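Sulfur oxygenase/reductase (Halothiobacillus neapolitanus, PDB 6QPA) probably acts as a sulfur oxygenase/reductase, an iron enzyme that disproportionates elemental sulfur with the help of oxygen, and assembles from 24 copies of one chain. Local coordinates at residues D164-D169 against Q248-Y253; S124-I129 against G195-K200. All blocks are in the same frame, centred on the assembly; numbering follows the deposited sequence.

Interaction 1. Residues D164-D169 against Q248-Y253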
loop_
_atom_site.group_PDB
_atom_site.type_symbol
_atom_site.label_atom_id
_atom_site.label_comp_id
_atom_site.label_asym_id
_atom_site.label_seq_id
_atom_site.Cartn_x
_atom_site.Cartn_y
_atom_site.Cartn_z
ATOM N N ASP A 164 32.335 -40.642 -23.028
ATOM C CA ASP A 164 32.804 -41.759 -22.223
ATOM C C ASP A 164 32.428 -43.081 -22.902
ATOM O O ASP A 164 31.246 -43.363 -23.129
ATOM C CB ASP A 164 32.204 -41.668 -20.819
ATOM C CG ASP A 164 32.939 -42.540 -19.816
ATOM O OD1 ASP A 164 33.664 -43.448 -20.251
ATOM O OD2 ASP A 164 32.822 -42.312 -18.596
ATOM N N HIS A 165 33.428 -43.899 -23.210
ATOM C CA HIS A 165 33.213 -45.184 -23.858
ATOM C C HIS A 165 33.932 -46.267 -23.068
ATOM O O HIS A 165 35.116 -46.111 -22.744
ATOM C CB HIS A 165 33.747 -45.193 -25.292
ATOM C CG HIS A 165 33.186 -44.122 -26.172
ATOM N ND1 HIS A 165 33.524 -42.791 -26.042
ATOM C CD2 HIS A 165 32.326 -44.194 -27.218
ATOM C CE1 HIS A 165 32.882 -42.084 -26.957
ATOM N NE2 HIS A 165 32.152 -42.911 -27.689
ATOM N N TRP A 166 33.230 -47.357 -22.764
ATOM C CA TRP A 166 33.866 -48.576 -22.273
ATOM C C TRP A 166 33.841 -49.597 -23.399
ATOM O O TRP A 166 32.764 -49.953 -23.886
ATOM C CB TRP A 166 33.169 -49.146 -21.042
ATOM C CG TRP A 166 33.156 -48.283 -19.821
ATOM C CD1 TRP A 166 33.477 -46.948 -19.729
ATOM C CD2 TRP A 166 32.784 -48.696 -18.498
ATOM N NE1 TRP A 166 33.325 -46.519 -18.433
ATOM C CE2 TRP A 166 32.906 -47.568 -17.657
ATOM C CE3 TRP A 166 32.369 -49.912 -17.945
ATOM C CZ2 TRP A 166 32.625 -47.620 -16.292
ATOM C CZ3 TRP A 166 32.090 -49.964 -16.591
ATOM C CH2 TRP A 166 32.209 -48.822 -15.781
ATOM N N VAL A 167 35.023 -50.090 -23.783
ATOM C CA VAL A 167 35.198 -50.902 -24.980
ATOM C C VAL A 167 35.276 -52.373 -24.597
ATOM O O VAL A 167 35.904 -52.726 -23.586
ATOM C CB VAL A 167 36.450 -50.444 -25.764
ATOM C CG1 VAL A 167 36.799 -51.437 -26.890
ATOM C CG2 VAL A 167 36.202 -49.044 -26.347
ATOM N N MET A 168 34.601 -53.227 -25.387
ATOM C CA MET A 168 34.634 -54.671 -25.164
ATOM C C MET A 168 36.057 -55.196 -25.235
ATOM O O MET A 168 36.850 -54.779 -26.082
ATOM C CB MET A 168 33.779 -55.413 -26.189
ATOM C CG MET A 168 32.320 -54.954 -26.169
ATOM S SD MET A 168 31.418 -55.471 -27.648
ATOM C CE MET A 168 31.335 -57.256 -27.398
ATOM N N ASP A 169 36.373 -56.104 -24.312
ATOM C CA ASP A 169 37.666 -56.774 -24.286
ATOM C C ASP A 169 38.006 -57.339 -25.655
ATOM O O ASP A 169 37.236 -58.111 -26.231
ATOM C CB ASP A 169 37.638 -57.885 -23.241
ATOM C CG ASP A 169 38.973 -58.595 -23.092
ATOM O OD1 ASP A 169 40.007 -58.101 -23.575
ATOM O OD2 ASP A 169 38.975 -59.647 -22.447
ATOM N N GLN A 248 41.256 -49.311 -15.462
ATOM C CA GLN A 248 40.070 -50.126 -15.287
ATOM C C GLN A 248 39.862 -51.026 -16.502
ATOM O O GLN A 248 40.344 -50.742 -17.605
ATOM C CB GLN A 248 38.840 -49.258 -15.106
ATOM C CG GLN A 248 38.394 -48.596 -16.409
ATOM C CD GLN A 248 36.982 -48.097 -16.286
ATOM O OE1 GLN A 248 36.710 -47.180 -15.507
ATOM N NE2 GLN A 248 36.057 -48.737 -17.014
ATOM N N THR A 249 39.159 -52.143 -16.279
ATOM C CA THR A 249 38.569 -52.886 -17.386
ATOM C C THR A 249 37.062 -52.970 -17.152
ATOM O O THR A 249 36.616 -52.976 -16.000
ATOM C CB THR A 249 39.132 -54.315 -17.577
ATOM O OG1 THR A 249 38.638 -55.189 -16.559
ATOM C CG2 THR A 249 40.678 -54.325 -17.550
ATOM N N PRO A 250 36.243 -52.954 -18.215
ATOM C CA PRO A 250 36.573 -52.771 -19.637
ATOM C C PRO A 250 37.315 -51.458 -19.888
ATOM O O PRO A 250 37.112 -50.504 -19.153
ATOM C CB PRO A 250 35.196 -52.746 -20.323
ATOM C CG PRO A 250 34.293 -53.463 -19.391
ATOM C CD PRO A 250 34.798 -53.143 -18.008
ATOM N N THR A 251 38.186 -51.446 -20.889
ATOM C CA THR A 251 39.003 -50.281 -21.173
ATOM C C THR A 251 38.151 -49.051 -21.399
ATOM O O THR A 251 37.216 -49.062 -22.215
ATOM C CB THR A 251 39.859 -50.536 -22.407
ATOM O OG1 THR A 251 40.632 -51.728 -22.213
ATOM C CG2 THR A 251 40.760 -49.351 -22.666
ATOM N N GLN A 252 38.494 -47.975 -20.700
ATOM C CA GLN A 252 37.803 -46.709 -20.893
ATOM C C GLN A 252 38.526 -45.874 -21.930
ATOM O O GLN A 252 39.747 -45.700 -21.857
ATOM C CB GLN A 252 37.708 -45.912 -19.593
ATOM C CG GLN A 252 37.097 -44.539 -19.806
ATOM C CD GLN A 252 37.086 -43.734 -18.537
ATOM O OE1 GLN A 252 38.133 -43.497 -17.951
ATOM N NE2 GLN A 252 35.903 -43.327 -18.092
ATOM N N TYR A 253 37.769 -45.343 -22.883
ATOM C CA TYR A 253 38.254 -44.313 -23.788
ATOM C C TYR A 253 37.443 -43.050 -23.581
ATOM O O TYR A 253 36.208 -43.112 -23.518
ATOM C CB TYR A 253 38.140 -44.750 -25.251
ATOM C CG TYR A 253 39.147 -45.803 -25.693
ATOM C CD1 TYR A 253 38.941 -47.144 -25.435
ATOM C CD2 TYR A 253 40.284 -45.442 -26.414
ATOM C CE1 TYR A 253 39.860 -48.112 -25.861
ATOM C CE2 TYR A 253 41.210 -46.398 -26.851
ATOM C CZ TYR A 253 40.994 -47.728 -26.569
ATOM O OH TYR A 253 41.897 -48.667 -27.023
HETATM O O HOH W 1 38.397 -53.892 -22.858
#

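Interaction 2. Residues S124-I129 against G195-K200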
loop_
_atom_site.group_PDB
_atom_site.type_symbol
_atom_site.label_atom_id
_atom_site.label_comp_id
_atom_site.label_asym_id
_atom_site.label_seq_id
_atom_site.Cartn_x
_atom_site.Cartn_y
_atom_site.Cartn_z
ATOM N N SER A 124 45.079 -37.653 -32.401
ATOM C CA SER A 124 44.511 -36.337 -32.159
ATOM C C SER A 124 44.582 -35.522 -33.439
ATOM O O SER A 124 45.366 -35.816 -34.346
ATOM C CB SER A 124 45.238 -35.595 -31.041
ATOM O OG SER A 124 46.501 -35.152 -31.505
ATOM N N ASP A 125 43.695 -34.535 -33.514
ATOM C CA ASP A 125 43.746 -33.448 -34.484
ATOM C C ASP A 125 43.245 -32.225 -33.713
ATOM O O ASP A 125 42.072 -31.838 -33.807
ATOM C CB ASP A 125 42.909 -33.735 -35.729
ATOM C CG ASP A 125 43.027 -32.635 -36.772
ATOM O OD1 ASP A 125 43.774 -31.658 -36.550
ATOM O OD2 ASP A 125 42.336 -32.727 -37.799
ATOM N N LEU A 126 44.133 -31.660 -32.897
ATOM C CA LEU A 126 43.814 -30.565 -31.989
ATOM C C LEU A 126 44.601 -29.335 -32.402
ATOM O O LEU A 126 45.840 -29.371 -32.369
ATOM C CB LEU A 126 44.167 -30.910 -30.554
ATOM C CG LEU A 126 43.133 -31.490 -29.609
ATOM C CD1 LEU A 126 43.724 -31.480 -28.191
ATOM C CD2 LEU A 126 41.822 -30.712 -29.678
ATOM N N PRO A 127 43.954 -28.232 -32.754
ATOM C CA PRO A 127 44.691 -27.006 -33.083
ATOM C C PRO A 127 45.209 -26.297 -31.836
ATOM O O PRO A 127 44.726 -26.505 -30.719
ATOM C CB PRO A 127 43.642 -26.130 -33.782
ATOM C CG PRO A 127 42.311 -26.640 -33.313
ATOM C CD PRO A 127 42.494 -28.037 -32.721
ATOM N N GLN A 128 46.189 -25.418 -32.059
ATOM C CA GLN A 128 46.648 -24.493 -31.020
ATOM C C GLN A 128 45.538 -23.521 -30.631
ATOM O O GLN A 128 44.734 -23.090 -31.465
ATOM C CB GLN A 128 47.882 -23.709 -31.499
ATOM C CG GLN A 128 49.108 -24.585 -31.777
ATOM C CD GLN A 128 50.315 -23.798 -32.309
ATOM O OE1 GLN A 128 50.266 -22.576 -32.450
ATOM N NE2 GLN A 128 51.377 -24.519 -32.665
ATOM N N ILE A 129 45.498 -23.149 -29.356
ATOM C CA ILE A 129 44.476 -22.183 -28.970
ATOM C C ILE A 129 44.966 -20.773 -29.287
ATOM O O ILE A 129 46.166 -20.505 -29.386
ATOM C CB ILE A 129 44.055 -22.326 -27.494
ATOM C CG1 ILE A 129 45.212 -22.060 -26.549
ATOM C CG2 ILE A 129 43.461 -23.729 -27.245
ATOM C CD1 ILE A 129 44.752 -22.048 -25.094
ATOM N N GLY A 195 38.245 -29.519 -33.114
ATOM C CA GLY A 195 39.321 -30.490 -33.000
ATOM C C GLY A 195 38.899 -31.676 -32.165
ATOM O O GLY A 195 37.791 -31.728 -31.634
ATOM N N TRP A 196 39.803 -32.650 -32.060
ATOM C CA TRP A 196 39.448 -33.848 -31.319
ATOM C C TRP A 196 40.696 -34.576 -30.846
ATOM O O TRP A 196 41.802 -34.377 -31.352
ATOM C CB TRP A 196 38.567 -34.785 -32.158
ATOM C CG TRP A 196 39.197 -35.227 -33.449
ATOM C CD1 TRP A 196 39.026 -34.669 -34.689
ATOM C CD2 TRP A 196 40.105 -36.326 -33.624
ATOM N NE1 TRP A 196 39.765 -35.365 -35.630
ATOM C CE2 TRP A 196 40.431 -36.388 -34.999
ATOM C CE3 TRP A 196 40.653 -37.278 -32.752
ATOM C CZ2 TRP A 196 41.294 -37.358 -35.521
ATOM C CZ3 TRP A 196 41.524 -38.243 -33.273
ATOM C CH2 TRP A 196 41.833 -38.276 -34.647
ATOM N N MET A 197 40.471 -35.502 -29.923
ATOM C CA MET A 197 41.532 -36.301 -29.329
ATOM C C MET A 197 40.905 -37.579 -28.789
ATOM O O MET A 197 39.817 -37.537 -28.209
ATOM C CB MET A 197 42.237 -35.479 -28.227
ATOM C CG MET A 197 43.253 -36.153 -27.377
ATOM S SD MET A 197 44.179 -34.911 -26.407
ATOM C CE MET A 197 42.879 -34.201 -25.387
ATOM N N ILE A 198 41.559 -38.714 -29.029
ATOM C CA ILE A 198 41.135 -40.001 -28.490
ATOM C C ILE A 198 42.067 -40.358 -27.341
ATOM O O ILE A 198 43.279 -40.485 -27.536
ATOM C CB ILE A 198 41.164 -41.100 -29.561
ATOM C CG1 ILE A 198 40.172 -40.783 -30.683
ATOM C CG2 ILE A 198 40.883 -42.469 -28.907
ATOM C CD1 ILE A 198 40.359 -41.636 -31.912
ATOM N N MET A 199 41.513 -40.546 -26.150
ATOM C CA MET A 199 42.315 -40.789 -24.955
ATOM C C MET A 199 41.939 -42.134 -24.366
ATOM O O MET A 199 40.753 -42.389 -24.119
ATOM C CB MET A 199 42.094 -39.690 -23.925
ATOM C CG MET A 199 42.468 -38.309 -24.404
ATOM S SD MET A 199 42.260 -37.031 -23.121
ATOM C CE MET A 199 40.487 -37.009 -22.975
ATOM N N LYS A 200 42.953 -42.946 -24.061
ATOM C CA LYS A 200 42.781 -44.311 -23.558
ATOM C C LYS A 200 43.314 -44.374 -22.133
ATOM O O LYS A 200 44.485 -44.067 -21.902
ATOM C CB LYS A 200 43.548 -45.303 -24.437
ATOM C CG LYS A 200 43.395 -46.777 -24.036
ATOM C CD LYS A 200 44.374 -47.625 -24.815
ATOM C CE LYS A 200 44.238 -49.109 -24.490
ATOM N NZ LYS A 200 45.384 -49.802 -25.156
HETATM O O HOH W 2 40.737 -34.864 -38.341
#

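Interaction 1. Residues D164-D169 against Q248-Y253
His165 and Tyr253 face each other as an antiparallel hydrogen-bonded pair, His165 N reaching Tyr253 O at 2.9 Å and Tyr253 N reaching His165 O at 2.8 Å, with the two strand axes 4.7 Å apart at closest approach. Val167 N bonds to Thr251 O at 2.9 Å, while a water links the other half of that pair, donating to Val167 O and accepting from Thr251 N, just after Pro250, which follows a cis peptide bond. On the face carrying Trp166 and Gln252, the amide nitrogen of Gln248 sits 3.4 Å above the indole plane, over its centre, the amide standing 81° to the ring. A bond of 3.0 Å from Gln248 NE2 to Pro250 O, lying in the amide plane, helps hold the amide there. Gln252, extended from CG anti to its N (chi1 175°), sends NE2 3.1 Å to Asp164 OD1, on the syn side of the carboxylate but 33° out of its plane; the second approach, to OD2, is weak. On the other face Val167 CG2 packs obliquely on Tyr253 CD1 at 3.5 Å. Helix 172-189 covers this face, Phe175 meeting both His165 and Tyr253 while Glu176 binds the Tyr253 hydroxyl. Strand 290-305 pairs with 159-167 on its other edge, and Trp166 also meets Trp115 of a second subunit.

Interaction 2. Residues S124-I129 against G195-K200
Asp125 and Trp196 form an antiparallel hydrogen-bonded pair: Asp125 N donates to Trp196 O over 2.9 Å at 167°, and Trp196 N returns a bond of 3.0 Å to Asp125 O. From CB outward, the Trp196 side chain folds back over the neighbouring strand, because CG lies between the backbone N and the carbonyl carbon (chi1 58°). CD1 comes to 4.1 Å from Asp125 CB, while NE1 and CE2 approach that methylene more closely. Asp125 CB lies 3.9 Å from the centroid of the five-membered ring, 29° off its normal, a CH-pi contact. Farther out, CZ3 reaches Ser124 CA at 3.7 Å and CH2, at the far end of the ring, Ser124 N at 4.0 Å, so the same indole face also covers the backbone of Ser124. At the ring edge, NE1 donates in plane to a water that in turn donates to Asp125 OD2, an oxygen also in a salt bridge with Lys187. Leu126 CD1 touches Met197 SD at 3.9 Å, on the side of the sheet that carries Met197 and Ser124. Gly195 CA lies 3.2 Å from Asp125 O, with Pro127 CD also close by, as strand 110-125 gives way to a loop. Antiparallel strands 110-125 and 193-204, with helix 172-189 packed through Leu183 on the side of the sheet that carries Trp196, are consistent with the dimeric alpha-beta barrel clan of this family.

In the fold
Interactions 1 and 2 are centred 19 Å apart and belong to one antiparallel sheet, in which strand 193-204 pairs with 110-125 on one edge and with 251-259 on the other; 251-259 then pairs with 159-167. The two contacts meet directly through Tyr253: its OH lies 3.5 Å from Lys200 CE, and its CD2 3.9 Å from Ile198 CG2. Helix 172-189 spans both, touching Tyr253 and Trp196. Their segments alternate along the chain. The iron is bound by His88, His92 and Glu116; the Gln252 side chain of interaction 1 is about 11 Å from that of Glu116, whereas interaction 2 lies away from the metal site.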